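Local coordinates for protein (R)-specific secondary-alkylsulfatase (Pseudomonas sp., PDB 4AXH) that hydrolyses secondary alkyl sulfates enantioselectively with inversion of configuration, using two zinc ions to release (S)-alcohols and sulfate, at residues A[268-272]-A[283-287]; A[299-305]-A[344-348]; A[328-332]-A[379-383]; A[333-338]-A[372-377]. One frame throughout, in Å; residues are numbered along the deposited sequence. Where two conformers were deposited one is given.

Contact 1: residues A[268-272]-A[283-287]; sequences IEKPY and EFQLT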
loop_
_atom_site.group_PDB
_atom_site.type_symbol
_atom_site.label_atom_id
_atom_site.label_comp_id
_atom_site.label_asym_id
_atom_site.label_seq_id
_atom_site.Cartn_x
_atom_site.Cartn_y
_atom_site.Cartn_z
ATOM N N ILE A 268 -3.034 -14.098 -22.808
ATOM C CA ILE A 268 -2.889 -15.274 -21.956
ATOM C C ILE A 268 -3.794 -15.072 -20.740
ATOM O O ILE A 268 -3.594 -14.136 -19.944
ATOM C CB ILE A 268 -1.405 -15.555 -21.599
ATOM C CG1 ILE A 268 -0.447 -15.384 -22.816
ATOM C CG2 ILE A 268 -1.221 -16.908 -20.888
ATOM C CD1 ILE A 268 -0.797 -16.156 -24.132
ATOM N N GLU A 269 -4.828 -15.919 -20.625
ATOM C CA GLU A 269 -5.843 -15.771 -19.583
ATOM C C GLU A 269 -5.885 -16.859 -18.530
ATOM O O GLU A 269 -6.359 -16.606 -17.410
ATOM C CB GLU A 269 -7.233 -15.487 -20.201
ATOM C CG GLU A 269 -7.316 -14.173 -20.994
ATOM C CD GLU A 269 -7.402 -12.873 -20.206
ATOM O OE1 GLU A 269 -7.759 -12.919 -19.008
ATOM O OE2 GLU A 269 -7.143 -11.801 -20.801
ATOM N N LYS A 270 -5.390 -18.058 -18.882
ATOM C CA LYS A 270 -5.320 -19.237 -17.987
ATOM C C LYS A 270 -3.996 -19.227 -17.171
ATOM O O LYS A 270 -2.979 -18.759 -17.694
ATOM C CB LYS A 270 -5.398 -20.555 -18.809
ATOM C CG LYS A 270 -6.673 -20.735 -19.643
ATOM C CD LYS A 270 -6.520 -21.895 -20.627
ATOM C CE LYS A 270 -7.676 -22.020 -21.592
ATOM N NZ LYS A 270 -8.541 -23.197 -21.282
ATOM N N PRO A 271 -3.950 -19.806 -15.938
ATOM C CA PRO A 271 -2.689 -19.808 -15.161
ATOM C C PRO A 271 -1.455 -20.355 -15.871
ATOM O O PRO A 271 -0.333 -19.984 -15.523
ATOM C CB PRO A 271 -3.041 -20.641 -13.938
ATOM C CG PRO A 271 -4.493 -20.434 -13.762
ATOM C CD PRO A 271 -5.045 -20.425 -15.160
ATOM N N TYR A 272 -1.674 -21.252 -16.841
ATOM C CA TYR A 272 -0.674 -21.883 -17.704
ATOM C C TYR A 272 -1.298 -22.071 -19.095
ATOM O O TYR A 272 -2.432 -22.515 -19.196
ATOM C CB TYR A 272 -0.183 -23.234 -17.141
ATOM C CG TYR A 272 0.433 -23.154 -15.755
ATOM C CD1 TYR A 272 1.802 -22.945 -15.586
ATOM C CD2 TYR A 272 -0.347 -23.340 -14.612
ATOM C CE1 TYR A 272 2.378 -22.934 -14.315
ATOM C CE2 TYR A 272 0.208 -23.286 -13.338
ATOM C CZ TYR A 272 1.569 -23.087 -13.190
ATOM O OH TYR A 272 2.078 -23.056 -11.910
ATOM N N GLU A 283 5.241 -22.191 -23.415
ATOM C CA GLU A 283 4.386 -22.409 -22.257
ATOM C C GLU A 283 4.555 -21.121 -21.448
ATOM O O GLU A 283 5.683 -20.715 -21.124
ATOM C CB GLU A 283 4.807 -23.639 -21.433
ATOM C CG GLU A 283 3.822 -23.989 -20.318
ATOM C CD GLU A 283 3.971 -25.327 -19.604
ATOM O OE1 GLU A 283 4.768 -26.174 -20.070
ATOM O OE2 GLU A 283 3.276 -25.539 -18.583
ATOM N N PHE A 284 3.444 -20.448 -21.214
ATOM C CA PHE A 284 3.345 -19.217 -20.451
ATOM C C PHE A 284 2.761 -19.518 -19.080
ATOM O O PHE A 284 1.796 -20.279 -18.974
ATOM C CB PHE A 284 2.415 -18.233 -21.189
ATOM C CG PHE A 284 2.770 -17.912 -22.641
ATOM C CD1 PHE A 284 3.835 -17.066 -22.947
ATOM C CD2 PHE A 284 1.996 -18.397 -23.689
ATOM C CE1 PHE A 284 4.150 -16.753 -24.265
ATOM C CE2 PHE A 284 2.300 -18.072 -25.017
ATOM C CZ PHE A 284 3.391 -17.266 -25.297
ATOM N N GLN A 285 3.337 -18.917 -18.029
ATOM C CA GLN A 285 2.863 -19.043 -16.646
ATOM C C GLN A 285 2.485 -17.658 -16.129
ATOM O O GLN A 285 3.375 -16.835 -15.943
ATOM C CB GLN A 285 3.943 -19.660 -15.740
ATOM C CG GLN A 285 3.580 -19.617 -14.236
ATOM C CD GLN A 285 4.740 -19.752 -13.272
ATOM O OE1 GLN A 285 5.929 -19.666 -13.645
ATOM N NE2 GLN A 285 4.393 -19.930 -11.993
ATOM N N LEU A 286 1.189 -17.404 -15.888
ATOM C CA LEU A 286 0.757 -16.112 -15.385
ATOM C C LEU A 286 1.305 -15.838 -13.982
ATOM O O LEU A 286 1.057 -16.623 -13.072
ATOM C CB LEU A 286 -0.784 -16.032 -15.352
ATOM C CG LEU A 286 -1.551 -15.735 -16.655
ATOM C CD1 LEU A 286 -3.056 -15.716 -16.382
ATOM C CD2 LEU A 286 -1.193 -14.394 -17.217
ATOM N N THR A 287 2.039 -14.729 -13.807
ATOM C CA THR A 287 2.576 -14.290 -12.497
ATOM C C THR A 287 1.990 -12.934 -12.129
ATOM O O THR A 287 2.712 -12.029 -11.715
ATOM C CB THR A 287 4.106 -14.307 -12.466
ATOM O OG1 THR A 287 4.571 -13.410 -13.443
ATOM C CG2 THR A 287 4.694 -15.671 -12.713
#

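Contact 2: residues A[299-305]-A[344-348]; sequences YLPQFKV and YGDRT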
loop_
_atom_site.group_PDB
_atom_site.type_symbol
_atom_site.label_atom_id
_atom_site.label_comp_id
_atom_site.label_asym_id
_atom_site.label_seq_id
_atom_site.Cartn_x
_atom_site.Cartn_y
_atom_site.Cartn_z
ATOM N N TYR A 299 8.283 -20.529 -20.568
ATOM C CA TYR A 299 9.126 -21.716 -20.608
ATOM C C TYR A 299 9.193 -22.194 -22.068
ATOM O O TYR A 299 8.245 -22.020 -22.834
ATOM C CB TYR A 299 8.628 -22.807 -19.617
ATOM C CG TYR A 299 9.358 -24.135 -19.698
ATOM C CD1 TYR A 299 10.653 -24.274 -19.209
ATOM C CD2 TYR A 299 8.724 -25.273 -20.195
ATOM C CE1 TYR A 299 11.319 -25.500 -19.264
ATOM C CE2 TYR A 299 9.369 -26.510 -20.229
ATOM C CZ TYR A 299 10.670 -26.618 -19.774
ATOM O OH TYR A 299 11.309 -27.828 -19.881
ATOM N N LEU A 300 10.351 -22.693 -22.457
ATOM C CA LEU A 300 10.595 -23.196 -23.792
ATOM C C LEU A 300 10.843 -24.689 -23.689
ATOM O O LEU A 300 11.991 -25.118 -23.479
ATOM C CB LEU A 300 11.754 -22.455 -24.483
ATOM C CG LEU A 300 11.527 -20.968 -24.654
ATOM C CD1 LEU A 300 12.751 -20.295 -25.227
ATOM C CD2 LEU A 300 10.298 -20.694 -25.503
ATOM N N PRO A 301 9.749 -25.498 -23.777
ATOM C CA PRO A 301 9.910 -26.960 -23.640
ATOM C C PRO A 301 10.915 -27.596 -24.595
ATOM O O PRO A 301 11.671 -28.461 -24.159
ATOM C CB PRO A 301 8.483 -27.518 -23.735
ATOM C CG PRO A 301 7.651 -26.411 -24.233
ATOM C CD PRO A 301 8.332 -25.125 -23.962
ATOM N N GLN A 302 11.006 -27.092 -25.833
ATOM C CA GLN A 302 11.935 -27.591 -26.854
ATOM C C GLN A 302 13.382 -27.331 -26.509
ATOM O O GLN A 302 14.252 -28.127 -26.879
ATOM C CB GLN A 302 11.652 -26.956 -28.222
ATOM C CG GLN A 302 10.300 -27.295 -28.837
ATOM C CD GLN A 302 9.898 -26.273 -29.879
ATOM O OE1 GLN A 302 10.487 -25.189 -30.030
ATOM N NE2 GLN A 302 8.865 -26.590 -30.616
ATOM N N PHE A 303 13.650 -26.200 -25.836
ATOM C CA PHE A 303 14.994 -25.742 -25.509
ATOM C C PHE A 303 15.433 -26.072 -24.081
ATOM O O PHE A 303 16.635 -25.990 -23.792
ATOM C CB PHE A 303 15.071 -24.226 -25.722
ATOM C CG PHE A 303 14.967 -23.766 -27.154
ATOM C CD1 PHE A 303 13.727 -23.583 -27.753
ATOM C CD2 PHE A 303 16.105 -23.440 -27.878
ATOM C CE1 PHE A 303 13.634 -23.165 -29.073
ATOM C CE2 PHE A 303 16.010 -23.000 -29.196
ATOM C CZ PHE A 303 14.774 -22.875 -29.787
ATOM N N LYS A 304 14.475 -26.448 -23.198
ATOM C CA LYS A 304 14.750 -26.737 -21.782
ATOM C C LYS A 304 15.340 -25.477 -21.089
ATOM O O LYS A 304 16.257 -25.583 -20.249
ATOM C CB LYS A 304 15.660 -27.983 -21.594
ATOM C CG LYS A 304 14.921 -29.309 -21.517
ATOM C CD LYS A 304 15.827 -30.405 -20.956
ATOM C CE LYS A 304 15.235 -31.056 -19.728
ATOM N NZ LYS A 304 16.271 -31.347 -18.694
ATOM N N VAL A 305 14.834 -24.269 -21.495
ATOM C CA VAL A 305 15.228 -22.951 -20.987
ATOM C C VAL A 305 14.012 -22.284 -20.362
ATOM O O VAL A 305 12.890 -22.454 -20.868
ATOM C CB VAL A 305 15.992 -22.004 -21.974
ATOM C CG1 VAL A 305 16.964 -22.739 -22.881
ATOM C CG2 VAL A 305 15.060 -21.157 -22.796
ATOM N N TYR A 344 9.076 -26.090 -13.568
ATOM C CA TYR A 344 10.148 -26.077 -14.567
ATOM C C TYR A 344 11.544 -26.412 -14.099
ATOM O O TYR A 344 12.365 -26.759 -14.944
ATOM C CB TYR A 344 10.145 -24.751 -15.368
ATOM C CG TYR A 344 8.771 -24.326 -15.833
ATOM C CD1 TYR A 344 8.064 -25.083 -16.765
ATOM C CD2 TYR A 344 8.145 -23.209 -15.285
ATOM C CE1 TYR A 344 6.783 -24.713 -17.174
ATOM C CE2 TYR A 344 6.861 -22.831 -15.682
ATOM C CZ TYR A 344 6.186 -23.585 -16.630
ATOM O OH TYR A 344 4.910 -23.241 -17.006
ATOM N N GLY A 345 11.799 -26.326 -12.797
ATOM C CA GLY A 345 13.100 -26.583 -12.189
ATOM C C GLY A 345 13.820 -27.844 -12.618
ATOM O O GLY A 345 15.014 -27.799 -12.912
ATOM N N ASP A 346 13.083 -28.969 -12.704
ATOM C CA ASP A 346 13.638 -30.269 -13.123
ATOM C C ASP A 346 13.796 -30.408 -14.645
ATOM O O ASP A 346 14.569 -31.272 -15.088
ATOM C CB ASP A 346 12.798 -31.425 -12.573
ATOM C CG ASP A 346 12.477 -31.333 -11.087
ATOM O OD1 ASP A 346 13.371 -30.909 -10.307
ATOM O OD2 ASP A 346 11.335 -31.687 -10.703
ATOM N N ARG A 347 13.098 -29.519 -15.430
ATOM C CA ARG A 347 13.058 -29.413 -16.908
ATOM C C ARG A 347 13.865 -28.234 -17.490
ATOM O O ARG A 347 13.678 -27.897 -18.669
ATOM C CB ARG A 347 11.625 -29.176 -17.337
ATOM C CG ARG A 347 10.727 -30.363 -17.303
ATOM C CD ARG A 347 9.464 -30.007 -18.039
ATOM N NE ARG A 347 8.460 -29.291 -17.278
ATOM C CZ ARG A 347 7.303 -28.919 -17.806
ATOM N NH1 ARG A 347 7.039 -29.165 -19.085
ATOM N NH2 ARG A 347 6.380 -28.342 -17.053
ATOM N N THR A 348 14.723 -27.582 -16.684
ATOM C CA THR A 348 15.457 -26.412 -17.161
ATOM C C THR A 348 16.942 -26.485 -17.004
ATOM O O THR A 348 17.424 -26.802 -15.920
ATOM C CB THR A 348 14.792 -25.085 -16.755
ATOM O OG1 THR A 348 15.575 -24.008 -17.265
ATOM C CG2 THR A 348 14.654 -24.921 -15.277
#

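Contact 3: residues A[328-332]-A[379-383]; sequences RDAKA and LNNRA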
loop_
_atom_site.group_PDB
_atom_site.type_symbol
_atom_site.label_atom_id
_atom_site.label_comp_id
_atom_site.label_asym_id
_atom_site.label_seq_id
_atom_site.Cartn_x
_atom_site.Cartn_y
_atom_site.Cartn_z
ATOM N N ARG A 328 4.109 -3.577 -3.758
ATOM C CA ARG A 328 3.966 -4.900 -4.356
ATOM C C ARG A 328 3.804 -5.952 -3.255
ATOM O O ARG A 328 4.088 -5.675 -2.086
ATOM C CB ARG A 328 5.172 -5.213 -5.255
ATOM C CG ARG A 328 5.147 -4.400 -6.492
ATOM C CD ARG A 328 6.522 -4.183 -6.989
ATOM N NE ARG A 328 6.517 -3.623 -8.353
ATOM C CZ ARG A 328 7.604 -3.157 -8.971
ATOM N NH1 ARG A 328 8.796 -3.187 -8.358
ATOM N NH2 ARG A 328 7.509 -2.641 -10.201
ATOM N N ASP A 329 3.286 -7.132 -3.622
ATOM C CA ASP A 329 3.073 -8.233 -2.681
ATOM C C ASP A 329 4.211 -9.265 -2.812
ATOM O O ASP A 329 4.216 -10.115 -3.744
ATOM C CB ASP A 329 1.690 -8.889 -2.907
ATOM C CG ASP A 329 1.316 -9.983 -1.923
ATOM O OD1 ASP A 329 2.086 -10.198 -0.939
ATOM O OD2 ASP A 329 0.243 -10.610 -2.115
ATOM N N ALA A 330 5.141 -9.214 -1.816
ATOM C CA ALA A 330 6.286 -10.135 -1.693
ATOM C C ALA A 330 5.817 -11.572 -1.519
ATOM O O ALA A 330 6.449 -12.474 -2.080
ATOM C CB ALA A 330 7.196 -9.722 -0.537
ATOM N N LYS A 331 4.679 -11.781 -0.800
ATOM C CA LYS A 331 4.087 -13.112 -0.590
ATOM C C LYS A 331 3.684 -13.759 -1.929
ATOM O O LYS A 331 4.017 -14.917 -2.178
ATOM C CB LYS A 331 2.910 -13.045 0.422
ATOM C CG LYS A 331 1.958 -14.244 0.420
ATOM C CD LYS A 331 1.877 -14.964 1.772
ATOM C CE LYS A 331 2.824 -16.152 1.881
ATOM N NZ LYS A 331 4.229 -15.744 2.176
ATOM N N ALA A 332 3.021 -12.987 -2.796
ATOM C CA ALA A 332 2.587 -13.490 -4.103
ATOM C C ALA A 332 3.788 -13.725 -5.027
ATOM O O ALA A 332 3.851 -14.733 -5.751
ATOM C CB ALA A 332 1.583 -12.522 -4.733
ATOM N N LEU A 379 11.294 -11.315 3.261
ATOM C CA LEU A 379 10.917 -9.919 3.378
ATOM C C LEU A 379 9.546 -9.791 3.991
ATOM O O LEU A 379 9.413 -9.128 5.011
ATOM C CB LEU A 379 11.038 -9.175 2.037
ATOM C CG LEU A 379 12.448 -8.841 1.608
ATOM C CD1 LEU A 379 12.470 -8.445 0.132
ATOM C CD2 LEU A 379 13.054 -7.755 2.486
ATOM N N ASN A 380 8.580 -10.530 3.452
ATOM C CA ASN A 380 7.214 -10.556 3.940
ATOM C C ASN A 380 7.135 -11.116 5.381
ATOM O O ASN A 380 6.703 -10.411 6.294
ATOM C CB ASN A 380 6.353 -11.386 2.984
ATOM C CG ASN A 380 4.896 -11.343 3.317
ATOM O OD1 ASN A 380 4.180 -10.407 2.940
ATOM N ND2 ASN A 380 4.427 -12.352 4.045
ATOM N N ASN A 381 7.600 -12.362 5.574
ATOM C CA ASN A 381 7.521 -13.079 6.838
ATOM C C ASN A 381 8.311 -12.500 7.987
ATOM O O ASN A 381 7.793 -12.497 9.096
ATOM C CB ASN A 381 7.801 -14.563 6.659
ATOM C CG ASN A 381 6.910 -15.285 5.682
ATOM O OD1 ASN A 381 5.719 -14.962 5.494
ATOM N ND2 ASN A 381 7.469 -16.313 5.053
ATOM N N ARG A 382 9.559 -12.031 7.763
ATOM C CA ARG A 382 10.361 -11.476 8.866
ATOM C C ARG A 382 9.763 -10.153 9.340
ATOM O O ARG A 382 9.665 -9.936 10.552
ATOM C CB ARG A 382 11.833 -11.324 8.490
ATOM C CG ARG A 382 12.723 -10.595 9.524
ATOM C CD ARG A 382 13.643 -11.512 10.324
ATOM N NE ARG A 382 12.956 -12.114 11.458
ATOM C CZ ARG A 382 13.328 -11.951 12.716
ATOM N NH1 ARG A 382 14.394 -11.228 13.009
ATOM N NH2 ARG A 382 12.638 -12.520 13.697
ATOM N N ALA A 383 9.350 -9.295 8.392
ATOM C CA ALA A 383 8.735 -8.023 8.695
ATOM C C ALA A 383 7.466 -8.258 9.520
ATOM O O ALA A 383 7.370 -7.698 10.617
ATOM C CB ALA A 383 8.435 -7.247 7.406
HETATM O O HOH W 1 3.242 -8.646 0.942
HETATM O O HOH W 2 6.043 -18.253 3.726
#

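Contact 4: residues A[333-338]-A[372-377]; sequences WAGYID and QRDMYA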
loop_
_atom_site.group_PDB
_atom_site.type_symbol
_atom_site.label_atom_id
_atom_site.label_comp_id
_atom_site.label_asym_id
_atom_site.label_seq_id
_atom_site.Cartn_x
_atom_site.Cartn_y
_atom_site.Cartn_z
ATOM N N TRP A 333 4.748 -12.794 -4.966
ATOM C CA TRP A 333 5.997 -12.865 -5.716
ATOM C C TRP A 333 6.754 -14.185 -5.390
ATOM O O TRP A 333 7.039 -14.948 -6.312
ATOM C CB TRP A 333 6.868 -11.643 -5.367
ATOM C CG TRP A 333 7.855 -11.230 -6.416
ATOM C CD1 TRP A 333 8.575 -12.041 -7.259
ATOM C CD2 TRP A 333 8.326 -9.898 -6.635
ATOM N NE1 TRP A 333 9.465 -11.293 -7.993
ATOM C CE2 TRP A 333 9.329 -9.970 -7.636
ATOM C CE3 TRP A 333 7.986 -8.633 -6.080
ATOM C CZ2 TRP A 333 9.970 -8.820 -8.126
ATOM C CZ3 TRP A 333 8.666 -7.513 -6.519
ATOM C CH2 TRP A 333 9.610 -7.603 -7.564
ATOM N N ALA A 334 7.003 -14.476 -4.082
ATOM C CA ALA A 334 7.666 -15.710 -3.657
ATOM C C ALA A 334 6.909 -16.967 -4.120
ATOM O O ALA A 334 7.545 -17.922 -4.582
ATOM C CB ALA A 334 7.881 -15.725 -2.151
ATOM N N GLY A 335 5.578 -16.924 -4.071
ATOM C CA GLY A 335 4.709 -18.011 -4.532
ATOM C C GLY A 335 4.816 -18.330 -6.015
ATOM O O GLY A 335 4.691 -19.502 -6.421
ATOM N N TYR A 336 5.052 -17.281 -6.845
ATOM C CA TYR A 336 5.201 -17.443 -8.294
ATOM C C TYR A 336 6.597 -17.967 -8.675
ATOM O O TYR A 336 6.761 -18.665 -9.681
ATOM C CB TYR A 336 4.919 -16.107 -9.004
ATOM C CG TYR A 336 3.459 -15.693 -9.028
ATOM C CD1 TYR A 336 2.469 -16.582 -9.434
ATOM C CD2 TYR A 336 3.077 -14.394 -8.717
ATOM C CE1 TYR A 336 1.136 -16.208 -9.488
ATOM C CE2 TYR A 336 1.742 -14.008 -8.758
ATOM C CZ TYR A 336 0.774 -14.920 -9.150
ATOM O OH TYR A 336 -0.540 -14.550 -9.266
ATOM N N ILE A 337 7.614 -17.589 -7.895
ATOM C CA ILE A 337 8.989 -18.053 -8.104
ATOM C C ILE A 337 8.986 -19.571 -7.814
ATOM O O ILE A 337 9.432 -20.356 -8.647
ATOM C CB ILE A 337 10.019 -17.258 -7.221
ATOM C CG1 ILE A 337 10.147 -15.799 -7.711
ATOM C CG2 ILE A 337 11.379 -17.963 -7.247
ATOM C CD1 ILE A 337 10.777 -14.814 -6.800
ATOM N N ASP A 338 8.383 -19.963 -6.663
ATOM C CA ASP A 338 8.263 -21.344 -6.199
ATOM C C ASP A 338 7.451 -22.187 -7.162
ATOM O O ASP A 338 7.825 -23.329 -7.419
ATOM C CB ASP A 338 7.652 -21.347 -4.799
ATOM C CG ASP A 338 7.720 -22.651 -4.033
ATOM O OD1 ASP A 338 8.773 -23.344 -4.128
ATOM O OD2 ASP A 338 6.764 -22.927 -3.251
ATOM N N GLN A 372 15.852 -16.911 -4.561
ATOM C CA GLN A 372 14.966 -15.817 -4.978
ATOM C C GLN A 372 13.657 -15.912 -4.211
ATOM O O GLN A 372 13.311 -14.972 -3.501
ATOM C CB GLN A 372 14.727 -15.846 -6.501
ATOM C CG GLN A 372 15.943 -15.461 -7.376
ATOM C CD GLN A 372 16.333 -13.993 -7.366
ATOM O OE1 GLN A 372 15.513 -13.097 -7.148
ATOM N NE2 GLN A 372 17.600 -13.715 -7.642
ATOM N N ARG A 373 12.990 -17.076 -4.277
ATOM C CA ARG A 373 11.759 -17.390 -3.549
ATOM C C ARG A 373 11.938 -17.065 -2.078
ATOM O O ARG A 373 11.216 -16.233 -1.567
ATOM C CB ARG A 373 11.386 -18.886 -3.717
ATOM C CG ARG A 373 10.301 -19.340 -2.739
ATOM C CD ARG A 373 10.363 -20.813 -2.438
ATOM N NE ARG A 373 11.503 -21.173 -1.601
ATOM C CZ ARG A 373 12.097 -22.360 -1.628
ATOM N NH1 ARG A 373 11.659 -23.306 -2.434
ATOM N NH2 ARG A 373 13.140 -22.603 -0.850
ATOM N N ASP A 374 12.939 -17.664 -1.431
ATOM C CA ASP A 374 13.281 -17.439 -0.032
ATOM C C ASP A 374 13.511 -15.962 0.314
ATOM O O ASP A 374 13.128 -15.567 1.405
ATOM C CB ASP A 374 14.523 -18.262 0.369
ATOM C CG ASP A 374 14.332 -19.759 0.499
ATOM O OD1 ASP A 374 13.164 -20.219 0.482
ATOM O OD2 ASP A 374 15.351 -20.473 0.639
ATOM N N MET A 375 14.140 -15.163 -0.592
ATOM C CA MET A 375 14.422 -13.729 -0.368
ATOM C C MET A 375 13.144 -12.920 -0.218
ATOM O O MET A 375 13.047 -12.102 0.699
ATOM C CB MET A 375 15.334 -13.168 -1.449
ATOM C CG MET A 375 15.529 -11.683 -1.383
ATOM S SD MET A 375 16.537 -10.951 -2.697
ATOM C CE MET A 375 15.824 -11.606 -4.155
ATOM N N TYR A 376 12.150 -13.190 -1.079
ATOM C CA TYR A 376 10.879 -12.498 -1.020
ATOM C C TYR A 376 10.022 -12.936 0.135
ATOM O O TYR A 376 9.478 -12.069 0.833
ATOM C CB TYR A 376 10.157 -12.481 -2.385
ATOM C CG TYR A 376 10.916 -11.659 -3.412
ATOM C CD1 TYR A 376 11.044 -10.277 -3.271
ATOM C CD2 TYR A 376 11.601 -12.274 -4.453
ATOM C CE1 TYR A 376 11.820 -9.531 -4.150
ATOM C CE2 TYR A 376 12.359 -11.532 -5.354
ATOM C CZ TYR A 376 12.458 -10.156 -5.203
ATOM O OH TYR A 376 13.185 -9.394 -6.093
ATOM N N ALA A 377 9.961 -14.263 0.414
ATOM C CA ALA A 377 9.182 -14.775 1.548
ATOM C C ALA A 377 9.761 -14.259 2.838
ATOM O O ALA A 377 8.993 -13.903 3.735
ATOM C CB ALA A 377 9.141 -16.288 1.550
#

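Contact 1: residues A[268-272]-A[283-287]
Ile268 closes strand 266-268, an outermost strand of one sheet of the metallo-beta-lactamase domain, and its side chain lands on Phe284 of strand 280-286 in a second sheet. CG1 sits over one face of the Phe284 ring, displaced toward the rim, while Ile268 CD1 comes to 3.6 Å from Phe284 CD2. With CG1 anti to the carbonyl carbon (chi1 -43°), the other branch, CG2, falls 3.9 Å from Phe284 CB. Phe205 and Met296 border the same pair, which places it in the apolar filling between the sheets. From Ile268 to Lys270 the chain bends round Leu286, and three successive carbonyl oxygens meet its methyl groups: Ile268 O beside CD2, Glu269 O near CD1, and Lys270 O 3.3 Å from Leu286 CD1. The carboxylate of Glu269 turns away to Ser208. Pro271 O then accepts from Leu286 N at 3.0 Å with an N-H...O angle of 149°. At Tyr272 strand pairing begins: it forms an antiparallel non-hydrogen-bonded pair with Gln285, and Tyr272 CA makes a CH...O contact with Phe284 O at 3.2 Å. The two side chains run alongside, pointing the same way, with Tyr272 CE1 3.5 Å from Gln285 CG and the ring and amide planes nearly parallel, 10° apart. Asn297 holds Gln285 OE1, which helps fix that amide. A single conventional hydrogen bond joins the two segments; apolar contacts of Ile268, Phe284 and Leu286 and CH...O approaches make up the rest, so the connection between the sheets is held chiefly by packing.

Contact 2: residues A[299-305]-A[344-348]
Tyr299 and Tyr344 lie in an offset stack, their ring centroids 4.6 Å apart and their planes inclined by 23°. The overlap is shifted: Tyr344 CD1 lies over one face of the Tyr299 ring, toward its rim, whereas Tyr299 CB stands over one face of the Tyr344 ring, also toward the rim, in a CH-pi contact 3.8 Å from the ring centroid and 18° off the normal. With CG anti to the backbone N (chi1 174°), the Tyr299 ring extends toward Arg347. There the guanidinium has Tyr299 CE2 over one of its faces, with Arg347 NH1 3.7 Å from Tyr299 CE2; the side chains cross at about a right angle and the planes are far from parallel, so this is not a flat stack. Lys343 O anchors Arg347 NH2. At the ring edge, Arg347 O lies in the Tyr299 plane, and the modelled bond from Tyr299 OH to Arg347 O is doubtful because the hydroxyl is crowded by a clash. Further along, Thr348 CA approaches Lys304 O at 3.3 Å in a CH...O contact, supported by a weak hydrogen bond of 3.4 Å from Thr348 OG1 to Lys304 O. Lys304 and Val305 both face Leu300, a G1 beta bulge, with Leu300 N bonded to Val305 O at 3.0 Å. The bulge lies where the chain turns from strand 296-300 into strand 305-307. The tyrosine pair thus joins strand 296-300 to the C-terminal end of helix 330-344, with Leu306 of strand 305-307 touching both rings and Glu283 and Gln285 of strand 280-286 bordering them.

Contact 3: residues A[328-332]-A[379-383]
Asp329 OD1 is the gripped atom: a water donates to it at 2.7 Å and to Asn380 OD1 at 2.8 Å, bridging the two segments. Asp329 is the N-cap of helix 330-344, and the same OD1 takes weak bonds from Lys331 N, at 3.0 Å, and from Ala332 N. Asn380 OD1 has a second partner, Tyr431 OH. With its oxygen so engaged, the amide directs Asn380 ND2 to Asn381 OD1 at 3.3 Å; the N-H...O angle is 157°, the acceptor lies in the Asn380 amide plane, and the donor stands above the carbonyl plane of Asn381. A second water accepts from Asn381 ND2 at 2.7 Å and, weakly, from Lys331 NZ. Direct packing is modest: Ala330 CB rests 4.0 Å from Asn380 CB, and Asn380 CG, anti to the backbone N (chi1 -173°), carries the amide to Lys331, whose CB lies over one of its faces. Asp554 and Ala557 of the second subunit pack on Lys331 and Asn381. Adjacent Arg328, a sulfate-binding residue, bonds Asn318 O. No direct hydrogen bond joins the segments, so water carries the polar link, while the N-H groups at the helix start would probably favour negative charge on Asp329.

Contact 4: residues A[333-338]-A[372-377]
Ala334 and Arg373 mark the closest backbone approach, CA to CA 4.4 Å, of two helical segments whose axes come within 8.1 Å and run nearly antiparallel at 165°. This is an antiparallel helix pair packed closely through a small residue: Ala334 CB sits against the other backbone, 3.4 Å from Arg373 O, and touches the CB atoms of Tyr376 and Ala377. Toward the zinc site, Trp333 CG, anti to the backbone N (chi1 -154°), brings the indole over Tyr376; the two stack face to face, the indole five-membered ring and the phenol with centroids 4.2 Å apart and planes at 10°. Polar ends pin both rings, Trp333 NE1 to Asn311 O and Tyr376 OH to His317 N. The indole also packs against Glu291, a zinc ligand, so Trp333 probably belongs to the second shell of the metal site, with Tyr376 stacked behind it. Ile337 packs beside them: its CD1 lies 3.6 Å from Tyr376 CD2, and its CG2 meets Arg373 CB. A salt-bridge network reaches the dimer interface. Asp338 OD1 lies in plane at the guanidinium edge and takes a weak 3.3 Å bond from Arg373 NH1; Arg595 of the second subunit also bridges to OD1. Asp374 OD2 meets Arg588 of that subunit, while the NE/NH2 side of Arg373 grips Asp374 OD1, NE at 2.8 Å and NH2 at 2.7 Å, both from one face of the carboxylate.

Overall arrangement
From the N terminus, contact 1 closes a short excursion, 268-287, linking the edge strand of the eight-stranded sheet to the six-stranded one. Contact 2 opens afterwards at 299 and closes at 348, holding the loop after helix 330-344 against the neighbouring strand of that second sheet; Glu283 and Tyr344 touch between the two. Contact 2 crosses contacts 3 and 4, whose first segments fall within its span and whose second segments follow it. Contact 4, 333-377, lies within the span of contact 3, 328-383; both pair helices 330-344 and 362-388, their centres 9 Å apart, and both meet the second subunit. Tyr336 brings contact 4 against contact 1.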